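Beta-N-acetylhexosaminidase (PDB 6JEB) hydrolyses terminal non-reducing N-acetylhexosamine residues, such as beta-linked N-acetylglucosamine on N-glycans and chitobiose, as a glycoside hydrolase of family 20. Local coordinates at residues Tyr165-Leu170 against Phe240-Asp245; Lys21-Leu26 against Asp70-Gln75; Phe204-Lys209 against Pro268-Ala273. All blocks are in the same frame, centred on the assembly; numbering follows the deposited sequence.

Contact 1: Tyr165-Leu170 against Phe240-Asp245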
loop_
_atom_site.group_PDB
_atom_site.type_symbol
_atom_site.label_atom_id
_atom_site.label_comp_id
_atom_site.label_asym_id
_atom_site.label_seq_id
_atom_site.Cartn_x
_atom_site.Cartn_y
_atom_site.Cartn_z
ATOM N N TYR A 165 -10.493 7.935 -12.722
ATOM C CA TYR A 165 -11.544 7.003 -12.340
ATOM C C TYR A 165 -12.886 7.720 -12.317
ATOM O O TYR A 165 -12.961 8.927 -12.089
ATOM C CB TYR A 165 -11.247 6.404 -10.955
ATOM C CG TYR A 165 -9.987 5.583 -10.996
ATOM C CD1 TYR A 165 -9.948 4.381 -11.698
ATOM C CD2 TYR A 165 -8.821 6.029 -10.383
ATOM C CE1 TYR A 165 -8.785 3.644 -11.782
ATOM C CE2 TYR A 165 -7.655 5.297 -10.456
ATOM C CZ TYR A 165 -7.639 4.108 -11.160
ATOM O OH TYR A 165 -6.471 3.387 -11.244
ATOM N N THR A 166 -13.953 6.973 -12.582
ATOM C CA THR A 166 -15.277 7.489 -12.272
ATOM C C THR A 166 -15.630 7.120 -10.837
ATOM O O THR A 166 -15.066 6.189 -10.252
ATOM C CB THR A 166 -16.339 6.905 -13.205
ATOM O OG1 THR A 166 -16.488 5.505 -12.931
ATOM C CG2 THR A 166 -15.945 7.094 -14.661
ATOM N N LYS A 167 -16.584 7.864 -10.269
ATOM C CA LYS A 167 -17.078 7.524 -8.938
ATOM C C LYS A 167 -17.622 6.101 -8.908
ATOM O O LYS A 167 -17.391 5.357 -7.949
ATOM C CB LYS A 167 -18.145 8.533 -8.498
ATOM C CG LYS A 167 -18.721 8.280 -7.107
ATOM C CD LYS A 167 -19.630 9.432 -6.693
ATOM C CE LYS A 167 -19.402 9.828 -5.256
ATOM N NZ LYS A 167 -20.209 11.023 -4.853
ATOM N N GLN A 168 -18.328 5.700 -9.968
ATOM C CA GLN A 168 -18.865 4.345 -10.039
ATOM C C GLN A 168 -17.751 3.299 -10.067
ATOM O O GLN A 168 -17.868 2.241 -9.431
ATOM C CB GLN A 168 -19.765 4.233 -11.268
ATOM C CG GLN A 168 -20.609 2.985 -11.326
ATOM C CD GLN A 168 -21.658 3.064 -12.426
ATOM O OE1 GLN A 168 -22.738 3.629 -12.232
ATOM N NE2 GLN A 168 -21.340 2.509 -13.592
ATOM N N GLU A 169 -16.656 3.574 -10.785
ATOM C CA GLU A 169 -15.524 2.649 -10.774
ATOM C C GLU A 169 -14.913 2.526 -9.383
ATOM O O GLU A 169 -14.517 1.431 -8.969
ATOM C CB GLU A 169 -14.455 3.088 -11.772
ATOM C CG GLU A 169 -14.769 2.766 -13.215
ATOM C CD GLU A 169 -13.714 3.335 -14.153
ATOM O OE1 GLU A 169 -13.157 4.412 -13.830
ATOM O OE2 GLU A 169 -13.438 2.704 -15.205
ATOM N N LEU A 170 -14.773 3.644 -8.666
ATOM C CA LEU A 170 -14.176 3.562 -7.337
ATOM C C LEU A 170 -15.089 2.822 -6.363
ATOM O O LEU A 170 -14.607 2.049 -5.523
ATOM C CB LEU A 170 -13.798 4.953 -6.836
ATOM C CG LEU A 170 -12.681 5.612 -7.650
ATOM C CD1 LEU A 170 -12.470 7.051 -7.215
ATOM C CD2 LEU A 170 -11.373 4.830 -7.543
ATOM N N PHE A 240 -12.776 15.608 0.543
ATOM C CA PHE A 240 -13.034 14.688 1.644
ATOM C C PHE A 240 -14.486 14.224 1.665
ATOM O O PHE A 240 -14.758 13.089 2.074
ATOM C CB PHE A 240 -12.650 15.327 2.980
ATOM C CG PHE A 240 -11.187 15.678 3.102
ATOM C CD1 PHE A 240 -10.231 15.102 2.280
ATOM C CD2 PHE A 240 -10.774 16.603 4.054
ATOM C CE1 PHE A 240 -8.884 15.437 2.408
ATOM C CE2 PHE A 240 -9.436 16.946 4.190
ATOM C CZ PHE A 240 -8.487 16.363 3.363
ATOM N N ASN A 241 -15.427 15.080 1.253
ATOM C CA ASN A 241 -16.818 14.644 1.157
ATOM C C ASN A 241 -16.975 13.528 0.129
ATOM O O ASN A 241 -17.714 12.561 0.359
ATOM C CB ASN A 241 -17.728 15.832 0.834
ATOM C CG ASN A 241 -17.928 16.755 2.024
ATOM O OD1 ASN A 241 -17.755 16.350 3.176
ATOM N ND2 ASN A 241 -18.303 18.002 1.752
ATOM N N GLU A 242 -16.280 13.634 -1.010
ATOM C CA GLU A 242 -16.317 12.545 -1.982
ATOM C C GLU A 242 -15.721 11.277 -1.395
ATOM O O GLU A 242 -16.256 10.180 -1.592
ATOM C CB GLU A 242 -15.555 12.919 -3.254
ATOM C CG GLU A 242 -16.217 14.003 -4.043
ATOM C CD GLU A 242 -17.664 13.673 -4.341
ATOM O OE1 GLU A 242 -17.910 12.647 -5.017
ATOM O OE2 GLU A 242 -18.546 14.433 -3.893
ATOM N N LEU A 243 -14.607 11.407 -0.671
ATOM C CA LEU A 243 -13.991 10.229 -0.073
ATOM C C LEU A 243 -14.916 9.589 0.954
ATOM O O LEU A 243 -14.955 8.362 1.076
ATOM C CB LEU A 243 -12.649 10.596 0.553
ATOM C CG LEU A 243 -11.587 11.150 -0.407
ATOM C CD1 LEU A 243 -10.277 11.399 0.339
ATOM C CD2 LEU A 243 -11.377 10.222 -1.605
ATOM N N LYS A 244 -15.668 10.407 1.699
ATOM C CA LYS A 244 -16.639 9.868 2.653
ATOM C C LYS A 244 -17.698 9.032 1.940
ATOM O O LYS A 244 -18.092 7.960 2.425
ATOM C CB LYS A 244 -17.287 11.019 3.432
ATOM C CG LYS A 244 -18.367 10.592 4.410
ATOM C CD LYS A 244 -17.791 9.844 5.586
ATOM C CE LYS A 244 -18.883 9.489 6.597
ATOM N NZ LYS A 244 -18.345 8.832 7.823
ATOM N N ASP A 245 -18.163 9.507 0.783
ATOM C CA ASP A 245 -19.173 8.762 0.047
ATOM C C ASP A 245 -18.606 7.474 -0.542
ATOM O O ASP A 245 -19.289 6.443 -0.541
ATOM C CB ASP A 245 -19.771 9.647 -1.045
ATOM C CG ASP A 245 -20.979 9.025 -1.693
ATOM O OD1 ASP A 245 -21.890 8.596 -0.957
ATOM O OD2 ASP A 245 -21.025 8.971 -2.933
#
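A single ammonium group makes this contact: NZ of K167, at the end of a long side chain, sits between the carboxylates of E242 and D245, which lie three residues apart on the facing helix. The backbones stay well apart, with CA of K167 and CA of E242 8.6 Å from each other, and the lysine bridges the gap. Its CG is anti to the backbone N (chi1 -179°), which sends the chain out from its own helix, and a bend at chi3 swings the tip across both acids at about a right angle.

The two salt bridges are unequal. NZ of K167 meets OE1 of E242 at 2.8 Å on the syn side, 23° out of the carboxylate plane. The second, from NZ of K167 to OD2 of D245 at 2.9 Å, is a weak hydrogen bond: CE of K167 is almost as close to OD2 of D245, at 3.0 Å, so the oxygen lies beside the end of the chain instead of beyond it. D245 is modelled in two conformers, so this second bridge is the less certain one, and its OD2 also pairs with K171 one turn further along the lysine's helix. A methionine in place of K167 would probably leave E242 without this counter-charge, while D245 would keep K171 as a partner.

K167 opens helix 167-178 directly after its N-cap T166, inside a capping box in which N of E169 donates to OG1 of T166 (2.9 Å) and N of T166 to OE1 of E169 (3.0 Å). In the TIM barrel, helix 167-178 leads into strand 183-187 and helix 230-246 follows it, so the bridge joins successive barrel helices on the surface. Beneath it, K167 and L170 touch I246, and L243 packs on I188 just past that strand.

Contact 2: Lys21-Leu26 against Asp70-Gln75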
loop_
_atom_site.group_PDB
_atom_site.type_symbol
_atom_site.label_atom_id
_atom_site.label_comp_id
_atom_site.label_asym_id
_atom_site.label_seq_id
_atom_site.Cartn_x
_atom_site.Cartn_y
_atom_site.Cartn_z
ATOM N N LYS A 21 -6.514 -36.733 -0.699
ATOM C CA LYS A 21 -6.646 -36.524 -2.134
ATOM C C LYS A 21 -7.890 -35.723 -2.479
ATOM O O LYS A 21 -8.224 -35.575 -3.661
ATOM C CB LYS A 21 -6.616 -37.854 -2.888
ATOM C CG LYS A 21 -5.240 -38.487 -2.898
ATOM C CD LYS A 21 -5.231 -39.825 -3.607
ATOM C CE LYS A 21 -3.845 -40.442 -3.540
ATOM N NZ LYS A 21 -3.785 -41.768 -4.202
ATOM N N THR A 22 -8.580 -35.203 -1.470
ATOM C CA THR A 22 -9.702 -34.309 -1.665
ATOM C C THR A 22 -9.611 -33.207 -0.626
ATOM O O THR A 22 -9.102 -33.414 0.479
ATOM C CB THR A 22 -11.050 -35.040 -1.544
ATOM O OG1 THR A 22 -12.113 -34.097 -1.710
ATOM C CG2 THR A 22 -11.189 -35.722 -0.185
ATOM N N LEU A 23 -10.076 -32.021 -1.011
ATOM C CA LEU A 23 -10.165 -30.877 -0.115
ATOM C C LEU A 23 -11.588 -30.341 -0.051
ATOM O O LEU A 23 -11.797 -29.163 0.258
ATOM C CB LEU A 23 -9.158 -29.792 -0.509
ATOM C CG LEU A 23 -7.720 -30.102 -0.085
ATOM C CD1 LEU A 23 -6.715 -29.271 -0.875
ATOM C CD2 LEU A 23 -7.549 -29.887 1.422
ATOM N N GLN A 24 -12.565 -31.194 -0.351
ATOM C CA GLN A 24 -13.965 -30.839 -0.194
ATOM C C GLN A 24 -14.205 -30.320 1.213
ATOM O O GLN A 24 -13.764 -30.918 2.194
ATOM C CB GLN A 24 -14.829 -32.080 -0.439
ATOM C CG GLN A 24 -16.290 -31.907 -0.064
ATOM C CD GLN A 24 -17.072 -33.214 -0.130
ATOM O OE1 GLN A 24 -16.710 -34.128 -0.872
ATOM N NE2 GLN A 24 -18.148 -33.305 0.652
ATOM N N LEU A 25 -14.892 -29.194 1.309
ATOM C CA LEU A 25 -15.140 -28.578 2.604
ATOM C C LEU A 25 -16.294 -29.317 3.281
ATOM O O LEU A 25 -17.436 -29.264 2.811
ATOM C CB LEU A 25 -15.433 -27.099 2.397
ATOM C CG LEU A 25 -15.339 -26.183 3.604
ATOM C CD1 LEU A 25 -13.997 -26.343 4.332
ATOM C CD2 LEU A 25 -15.575 -24.730 3.181
ATOM N N LEU A 26 -15.994 -30.016 4.382
ATOM C CA LEU A 26 -16.977 -30.824 5.097
ATOM C C LEU A 26 -17.707 -30.043 6.178
ATOM O O LEU A 26 -18.848 -30.386 6.524
ATOM C CB LEU A 26 -16.288 -32.020 5.761
ATOM C CG LEU A 26 -15.558 -32.981 4.826
ATOM C CD1 LEU A 26 -14.809 -34.035 5.634
ATOM C CD2 LEU A 26 -16.560 -33.624 3.879
ATOM N N ASP A 70 -4.669 -25.496 -4.892
ATOM C CA ASP A 70 -3.691 -25.345 -5.963
ATOM C C ASP A 70 -2.549 -26.343 -5.804
ATOM O O ASP A 70 -2.081 -26.929 -6.789
ATOM C CB ASP A 70 -3.174 -23.906 -6.018
ATOM C CG ASP A 70 -4.246 -22.913 -6.465
ATOM O OD1 ASP A 70 -5.268 -23.343 -7.045
ATOM O OD2 ASP A 70 -4.063 -21.697 -6.240
ATOM N N GLN A 71 -2.098 -26.565 -4.565
ATOM C CA GLN A 71 -1.070 -27.574 -4.333
ATOM C C GLN A 71 -1.564 -28.968 -4.713
ATOM O O GLN A 71 -0.883 -29.709 -5.439
ATOM C CB GLN A 71 -0.601 -27.537 -2.875
ATOM C CG GLN A 71 0.542 -28.520 -2.624
ATOM C CD GLN A 71 1.086 -28.461 -1.208
ATOM O OE1 GLN A 71 0.801 -27.527 -0.456
ATOM N NE2 GLN A 71 1.883 -29.458 -0.841
ATOM N N LEU A 72 -2.758 -29.337 -4.245
ATOM C CA LEU A 72 -3.286 -30.667 -4.532
ATOM C C LEU A 72 -3.461 -30.884 -6.031
ATOM O O LEU A 72 -3.241 -31.993 -6.536
ATOM C CB LEU A 72 -4.612 -30.867 -3.792
ATOM C CG LEU A 72 -5.373 -32.169 -4.058
ATOM C CD1 LEU A 72 -4.535 -33.393 -3.687
ATOM C CD2 LEU A 72 -6.704 -32.166 -3.306
ATOM N N ALA A 73 -3.836 -29.829 -6.765
ATOM C CA ALA A 73 -4.028 -29.959 -8.208
ATOM C C ALA A 73 -2.750 -30.391 -8.911
ATOM O O ALA A 73 -2.810 -31.064 -9.946
ATOM C CB ALA A 73 -4.547 -28.644 -8.791
ATOM N N GLY A 74 -1.591 -30.022 -8.370
ATOM C CA GLY A 74 -0.312 -30.435 -8.907
ATOM C C GLY A 74 0.332 -31.615 -8.211
ATOM O O GLY A 74 1.464 -31.973 -8.551
ATOM N N GLN A 75 -0.355 -32.237 -7.252
ATOM C CA GLN A 75 0.184 -33.342 -6.460
ATOM C C GLN A 75 -0.831 -34.474 -6.468
ATOM O O GLN A 75 -1.569 -34.668 -5.493
ATOM C CB GLN A 75 0.481 -32.899 -5.025
ATOM C CG GLN A 75 1.945 -32.706 -4.719
ATOM C CD GLN A 75 2.188 -32.164 -3.322
ATOM O OE1 GLN A 75 2.689 -31.056 -3.161
ATOM N NE2 GLN A 75 1.839 -32.949 -2.304
#
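K21 meets L72 through its backbone, its carbonyl O lying 3.7 Å from CD2 of L72, while the lysine's extended side chain runs off away from the helix. The other leucine methyl, CD1, rests 4.1 Å from CA of K21, so the two methyls of L72 lie side by side against this part of the main chain, both coming from the helix side. L72 can do this because its CG is anti to the backbone N (chi1 175°), which carries the fork out from helix 55-73. At T22 the side chain turns from the helix, and its OG1 takes the N-H of Q24 at 3.2 Å in an ST turn that bends the chain between strands 19-20 and 25-30. This is the family 20 domain 2, where helix 55-73 packs against a mixed sheet, and the bend lies over the helix's last turn. L23 points inward: its CD1 reaches CD2 of L72 at 3.8 Å, the two side chains sliding past each other in opposite directions, and both also touch I79 of strand 79-86. The carbonyl O of L23 is taken by R69 of the same helix. From Q24 onward the chain leaves L72, with Q24 and L26 bonding through their backbones to A48 and L25 reaching L65 and L50.

Contact 3: Phe204-Lys209 against Pro268-Ala273. With ZN (zinc ion), chain B.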
loop_
_atom_site.group_PDB
_atom_site.type_symbol
_atom_site.label_atom_id
_atom_site.label_comp_id
_atom_site.label_asym_id
_atom_site.label_seq_id
_atom_site.Cartn_x
_atom_site.Cartn_y
_atom_site.Cartn_z
ATOM N N PHE A 204 -4.608 27.950 -5.972
ATOM C CA PHE A 204 -4.495 27.303 -4.667
ATOM C C PHE A 204 -3.103 27.434 -4.057
ATOM O O PHE A 204 -2.895 26.957 -2.936
ATOM C CB PHE A 204 -4.817 25.803 -4.758
ATOM C CG PHE A 204 -6.241 25.477 -5.142
ATOM C CD1 PHE A 204 -7.226 26.455 -5.228
ATOM C CD2 PHE A 204 -6.592 24.155 -5.403
ATOM C CE1 PHE A 204 -8.549 26.112 -5.587
ATOM C CE2 PHE A 204 -7.897 23.798 -5.760
ATOM C CZ PHE A 204 -8.878 24.779 -5.854
ATOM N N PHE A 205 -2.156 28.065 -4.748
ATOM C CA PHE A 205 -0.748 28.011 -4.383
ATOM C C PHE A 205 -0.219 29.397 -4.034
ATOM O O PHE A 205 -0.759 30.419 -4.466
ATOM C CB PHE A 205 0.068 27.362 -5.510
ATOM C CG PHE A 205 -0.277 25.915 -5.707
ATOM C CD1 PHE A 205 -1.446 25.551 -6.370
ATOM C CD2 PHE A 205 0.520 24.924 -5.162
ATOM C CE1 PHE A 205 -1.800 24.209 -6.499
ATOM C CE2 PHE A 205 0.187 23.582 -5.296
ATOM C CZ PHE A 205 -0.973 23.218 -5.968
ATOM N N CYS A 206 0.859 29.415 -3.238
ATOM C CA CYS A 206 1.444 30.679 -2.793
ATOM C C CYS A 206 1.889 31.535 -3.972
ATOM O O CYS A 206 1.748 32.766 -3.947
ATOM C CB CYS A 206 2.644 30.408 -1.884
ATOM S SG CYS A 206 2.296 29.393 -0.430
ATOM N N PHE A 207 2.451 30.903 -5.002
ATOM C CA PHE A 207 2.996 31.594 -6.168
ATOM C C PHE A 207 2.332 31.003 -7.406
ATOM O O PHE A 207 2.897 30.126 -8.077
ATOM C CB PHE A 207 4.523 31.505 -6.200
ATOM C CG PHE A 207 5.182 32.212 -5.048
ATOM C CD1 PHE A 207 5.447 33.576 -5.118
ATOM C CD2 PHE A 207 5.506 31.531 -3.882
ATOM C CE1 PHE A 207 6.030 34.245 -4.058
ATOM C CE2 PHE A 207 6.101 32.192 -2.813
ATOM C CZ PHE A 207 6.365 33.552 -2.906
ATOM N N PRO A 208 1.129 31.466 -7.738
ATOM C CA PRO A 208 0.400 30.885 -8.873
ATOM C C PRO A 208 1.150 31.079 -10.183
ATOM O O PRO A 208 1.634 32.174 -10.499
ATOM C CB PRO A 208 -0.936 31.640 -8.863
ATOM C CG PRO A 208 -1.075 32.137 -7.461
ATOM C CD PRO A 208 0.328 32.471 -7.021
ATOM N N LYS A 209 1.242 29.994 -10.946
ATOM C CA LYS A 209 1.925 29.976 -12.235
ATOM C C LYS A 209 0.931 29.427 -13.248
ATOM O O LYS A 209 0.818 28.207 -13.429
ATOM C CB LYS A 209 3.200 29.140 -12.159
ATOM C CG LYS A 209 4.228 29.699 -11.169
ATOM C CD LYS A 209 5.316 28.667 -10.859
ATOM C CE LYS A 209 6.214 29.112 -9.727
ATOM N NZ LYS A 209 5.486 29.108 -8.438
ATOM N N PRO A 268 4.036 35.865 0.643
ATOM C CA PRO A 268 3.633 37.054 1.407
ATOM C C PRO A 268 2.422 36.818 2.288
ATOM O O PRO A 268 2.296 37.470 3.333
ATOM C CB PRO A 268 3.363 38.106 0.317
ATOM C CG PRO A 268 3.055 37.298 -0.905
ATOM C CD PRO A 268 3.931 36.076 -0.809
ATOM N N LEU A 269 1.525 35.901 1.904
ATOM C CA LEU A 269 0.391 35.579 2.763
ATOM C C LEU A 269 0.830 34.736 3.951
ATOM O O LEU A 269 0.436 35.001 5.093
ATOM C CB LEU A 269 -0.681 34.832 1.969
ATOM C CG LEU A 269 -1.261 35.577 0.767
ATOM C CD1 LEU A 269 -2.282 34.683 0.071
ATOM C CD2 LEU A 269 -1.888 36.897 1.186
ATOM N N CYS A 270 1.638 33.702 3.698
ATOM C CA CYS A 270 2.072 32.829 4.787
ATOM C C CYS A 270 2.973 33.558 5.777
ATOM O O CYS A 270 2.918 33.272 6.980
ATOM C CB CYS A 270 2.768 31.583 4.238
ATOM S SG CYS A 270 1.657 30.433 3.378
ATOM N N ARG A 271 3.800 34.497 5.306
ATOM C CA ARG A 271 4.654 35.245 6.227
ATOM C C ARG A 271 3.832 35.952 7.295
ATOM O O ARG A 271 4.140 35.865 8.488
ATOM C CB ARG A 271 5.508 36.254 5.461
ATOM C CG ARG A 271 6.690 35.616 4.791
ATOM C CD ARG A 271 7.437 36.604 3.935
ATOM N NE ARG A 271 8.717 36.038 3.536
ATOM C CZ ARG A 271 9.639 36.678 2.831
ATOM N NH1 ARG A 271 9.436 37.931 2.439
ATOM N NH2 ARG A 271 10.770 36.058 2.525
ATOM N N GLU A 272 2.779 36.665 6.885
ATOM C CA GLU A 272 1.973 37.390 7.863
ATOM C C GLU A 272 1.083 36.459 8.671
ATOM O O GLU A 272 0.798 36.742 9.840
ATOM C CB GLU A 272 1.132 38.469 7.184
ATOM C CG GLU A 272 1.875 39.751 6.954
ATOM C CD GLU A 272 2.416 40.360 8.245
ATOM O OE1 GLU A 272 1.636 40.613 9.189
ATOM O OE2 GLU A 272 3.636 40.573 8.318
ATOM N N ALA A 273 0.625 35.355 8.078
ATOM C CA ALA A 273 -0.135 34.388 8.857
ATOM C C ALA A 273 0.714 33.804 9.975
ATOM O O ALA A 273 0.229 33.616 11.097
ATOM C CB ALA A 273 -0.670 33.282 7.957
HETATM ZN ZN ZN B . 1.234 30.839 1.079
#
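C206 and C270 meet through metal coordination, each giving its sulfur to the same zinc ion. SG of C206 lies 2.3 Å from the zinc and SG of C270 2.4 Å, and the angle between the two bonds at the metal is about 116°, close to tetrahedral. SG of C206 and SG of C270 are 4.0 Å apart, joined by the ion and not by a disulfide. Both cysteines hold SG anti to the carbonyl carbon and beside the backbone N (chi1 -57° in C206), which turns the sulfurs to the metal from facing backbones. C226 and C267 complete the Cys4 site, with C267 and C270 forming a CxxC pair. With four sulfur ligands the zinc is probably structural, and C270, in the first turn of its helix, may gain from the helix N terminus some stabilisation of thiolate charge.

Apolar contact is slight beside this. CZ of F207 comes to 4.1 Å from CD of P268, the two side chains crossing obliquely, just outside the metal site.

Hydrogen bonding works within the loop. NZ of K209 doubles back to O of F207, 2.8 Å away, approaching in the carbonyl plane on a lone pair, and the same ammonium forms a salt bridge with E223. This ties down the backbone immediately after C206.

The loop 204-209 lies between helices 195-200 and 230-246. F205 stacks on H198 of the first, while F204 packs on E231 and V232 at the start of the second and pairs through its backbone with C226. C206 and C270 both touch W264 of helix 262-266, and through C267 and C270 the ion fastens this loop to the short helices 262-266 and 268-277, which follow barrel strand 251-253.

How the contacts relate
From the N terminus, contact 2 comes first: it closes the loop from 21-26 to 70-75 inside domain 2, tying the turn between strands 19-20 and 25-30 to the end of helix 55-73, before the barrel begins. Contacts 1 and 3 both belong to the catalytic domain and cross along the chain. Contact 1 opens at 165-170, contact 3 opens at 204-209, contact 1 then closes at 240-245 and contact 3 at 268-273. Helix 230-246 runs between them, its start beside the zinc loop and its end at the salt bridges; their nearest atoms are about 11 Å apart. Contacts 2 and 3 lie on opposite sides of the chain's centre, their own centres about 64 Å apart.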